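Local coordinates for transcription antitermination protein NusB (Thermotoga maritima, PDB 1TZV) that probably binds the boxA antiterminator RNA of ribosomal RNA operons and takes part in transcription antitermination, at residues R48-G53 / L93-I98. Sequence-based numbering, arbitrary orientation. Where two conformers were deposited one is given.
Sequences RRYIRG and LFEKDI
The guanidinium of Arg-49 receives the carboxylate of Glu-95 at its edge, with Glu-95 CD in its plane, while the Tyr-50 ring meets the same acid group obliquely. In the all-helical NusB fold this bidentate, side-on salt bridge ties helix 41-56 to the turn that follows helix 79-94, a worked example of one buried acid joining two parts of a fold. Arg-49 NE reaches Glu-95 OE1 at 2.9 Å, nearly straight at 164° and through the syn lone pair, whereas Arg-49 NH1 meets Glu-95 OE2 at 3.0 Å from above the carboxylate plane. The guanidinium and carboxylate planes are 43° apart. After extended chi1 and chi2, a bend at chi3 turns the Arg-49 chain, bringing NE and NH1 to the acid. Glu-95 OE1 is also hydrogen-bonded to Tyr-90 OH, and Arg-49 NH2 forms a salt bridge with Asp-46. Replacing Glu-95 by glutamine would probably weaken the grip, leaving the arginine's charge without its mate across the contact. Tyr-50, whose hydroxyl is hydrogen-bonded to Glu-91, lays its ring only 17° from parallel to the carboxylate, and its CE1 comes to 3.7 Å from Glu-95 CD.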
loop_
_atom_site.group_PDB
_atom_site.type_symbol
_atom_site.label_atom_id
_atom_site.label_comp_id
_atom_site.label_asym_id
_atom_site.label_seq_id
_atom_site.Cartn_x
_atom_site.Cartn_y
_atom_site.Cartn_z
ATOM N N ARG A 48 -6.786 -10.249 -0.010
ATOM C CA ARG A 48 -6.802 -10.800 -1.366
ATOM C C ARG A 48 -7.286 -9.759 -2.398
ATOM O O ARG A 48 -6.726 -9.659 -3.499
ATOM C CB ARG A 48 -7.686 -12.068 -1.415
ATOM C CG ARG A 48 -7.060 -13.232 -0.686
ATOM C CD ARG A 48 -8.043 -14.394 -0.473
ATOM N NE ARG A 48 -7.368 -15.468 0.241
ATOM C CZ ARG A 48 -7.957 -16.278 1.121
ATOM N NH1 ARG A 48 -7.248 -17.218 1.726
ATOM N NH2 ARG A 48 -9.244 -16.138 1.384
ATOM N N ARG A 49 -8.325 -8.997 -2.059
ATOM C CA ARG A 49 -8.838 -7.978 -2.965
ATOM C C ARG A 49 -7.745 -6.912 -3.208
ATOM O O ARG A 49 -7.521 -6.470 -4.346
ATOM C CB ARG A 49 -10.104 -7.319 -2.386
ATOM C CG ARG A 49 -10.688 -6.264 -3.299
ATOM C CD ARG A 49 -11.942 -5.579 -2.722
ATOM N NE ARG A 49 -11.650 -4.789 -1.527
ATOM C CZ ARG A 49 -11.889 -5.200 -0.288
ATOM N NH1 ARG A 49 -11.578 -4.423 0.740
ATOM N NH2 ARG A 49 -12.459 -6.377 -0.066
ATOM N N TYR A 50 -7.092 -6.486 -2.126
ATOM C CA TYR A 50 -6.001 -5.505 -2.237
ATOM C C TYR A 50 -4.887 -5.995 -3.171
ATOM O O TYR A 50 -4.475 -5.290 -4.097
ATOM C CB TYR A 50 -5.365 -5.222 -0.857
ATOM C CG TYR A 50 -5.981 -4.100 -0.035
ATOM C CD1 TYR A 50 -7.313 -4.169 0.396
ATOM C CD2 TYR A 50 -5.217 -2.990 0.353
ATOM C CE1 TYR A 50 -7.857 -3.166 1.206
ATOM C CE2 TYR A 50 -5.762 -1.983 1.156
ATOM C CZ TYR A 50 -7.069 -2.083 1.582
ATOM O OH TYR A 50 -7.564 -1.124 2.434
ATOM N N ILE A 51 -4.393 -7.199 -2.911
ATOM C CA ILE A 51 -3.305 -7.735 -3.726
ATOM C C ILE A 51 -3.721 -7.880 -5.185
ATOM O O ILE A 51 -2.966 -7.528 -6.087
ATOM C CB ILE A 51 -2.790 -9.060 -3.122
ATOM C CG1 ILE A 51 -1.897 -8.742 -1.912
ATOM C CG2 ILE A 51 -2.035 -9.887 -4.172
ATOM C CD1 ILE A 51 -0.620 -7.920 -2.240
ATOM N N ARG A 52 -4.935 -8.361 -5.441
ATOM C CA ARG A 52 -5.358 -8.488 -6.834
ATOM C C ARG A 52 -5.532 -7.117 -7.473
ATOM O O ARG A 52 -5.205 -6.936 -8.648
ATOM C CB ARG A 52 -6.636 -9.316 -6.933
ATOM C CG ARG A 52 -6.332 -10.793 -6.726
ATOM C CD ARG A 52 -7.558 -11.680 -6.792
ATOM N NE ARG A 52 -8.158 -11.750 -8.123
ATOM C CZ ARG A 52 -9.202 -12.529 -8.407
ATOM N NH1 ARG A 52 -9.725 -13.276 -7.448
ATOM N NH2 ARG A 52 -9.717 -12.551 -9.627
ATOM N N GLY A 53 -6.017 -6.152 -6.690
ATOM C CA GLY A 53 -6.206 -4.802 -7.192
ATOM C C GLY A 53 -4.898 -4.109 -7.525
ATOM O O GLY A 53 -4.790 -3.386 -8.513
ATOM N N LEU A 93 -7.288 5.339 -4.191
ATOM C CA LEU A 93 -8.109 5.323 -5.395
ATOM C C LEU A 93 -9.266 4.351 -5.425
ATOM O O LEU A 93 -10.340 4.684 -5.950
ATOM C CB LEU A 93 -7.232 5.008 -6.609
ATOM C CG LEU A 93 -6.116 5.978 -6.969
ATOM C CD1 LEU A 93 -5.235 5.335 -8.036
ATOM C CD2 LEU A 93 -6.726 7.287 -7.454
ATOM N N PHE A 94 -9.074 3.169 -4.854
ATOM C CA PHE A 94 -10.047 2.095 -4.976
ATOM C C PHE A 94 -10.839 1.616 -3.794
ATOM O O PHE A 94 -11.866 0.947 -3.966
ATOM C CB PHE A 94 -9.334 0.889 -5.596
ATOM C CG PHE A 94 -8.775 1.160 -6.959
ATOM C CD1 PHE A 94 -9.618 1.213 -8.060
ATOM C CD2 PHE A 94 -7.417 1.404 -7.146
ATOM C CE1 PHE A 94 -9.115 1.503 -9.330
ATOM C CE2 PHE A 94 -6.905 1.695 -8.408
ATOM C CZ PHE A 94 -7.758 1.749 -9.505
ATOM N N GLU A 95 -10.371 1.908 -2.595
ATOM C CA GLU A 95 -11.083 1.457 -1.427
ATOM C C GLU A 95 -11.898 2.631 -0.921
ATOM O O GLU A 95 -11.429 3.459 -0.147
ATOM C CB GLU A 95 -10.088 0.929 -0.388
ATOM C CG GLU A 95 -9.367 -0.329 -0.898
ATOM C CD GLU A 95 -10.285 -1.543 -0.987
ATOM O OE1 GLU A 95 -10.040 -2.447 -1.803
ATOM O OE2 GLU A 95 -11.261 -1.601 -0.210
ATOM N N LYS A 96 -13.130 2.717 -1.407
ATOM C CA LYS A 96 -14.016 3.776 -0.982
ATOM C C LYS A 96 -14.477 3.378 0.402
ATOM O O LYS A 96 -14.695 2.199 0.657
ATOM C CB LYS A 96 -15.218 3.893 -1.925
ATOM C CG LYS A 96 -14.868 4.267 -3.368
ATOM C CD LYS A 96 -13.897 5.449 -3.454
ATOM C CE LYS A 96 -14.156 6.474 -2.358
ATOM N NZ LYS A 96 -14.107 7.884 -2.803
ATOM N N ASP A 97 -14.607 4.365 1.281
ATOM C CA ASP A 97 -15.043 4.168 2.675
ATOM C C ASP A 97 -13.892 4.457 3.634
ATOM O O ASP A 97 -14.114 4.671 4.822
ATOM C CB ASP A 97 -15.567 2.752 2.955
ATOM C CG ASP A 97 -14.474 1.801 3.405
ATOM O OD1 ASP A 97 -14.205 1.739 4.625
ATOM O OD2 ASP A 97 -13.871 1.128 2.542
ATOM N N ILE A 98 -12.667 4.462 3.113
ATOM C CA ILE A 98 -11.496 4.741 3.943
ATOM C C ILE A 98 -11.122 6.208 3.787
ATOM O O ILE A 98 -10.792 6.658 2.693
ATOM C CB ILE A 98 -10.275 3.879 3.531
ATOM C CG1 ILE A 98 -10.651 2.395 3.533
ATOM C CG2 ILE A 98 -9.112 4.125 4.497
ATOM C CD1 ILE A 98 -11.097 1.864 4.881
#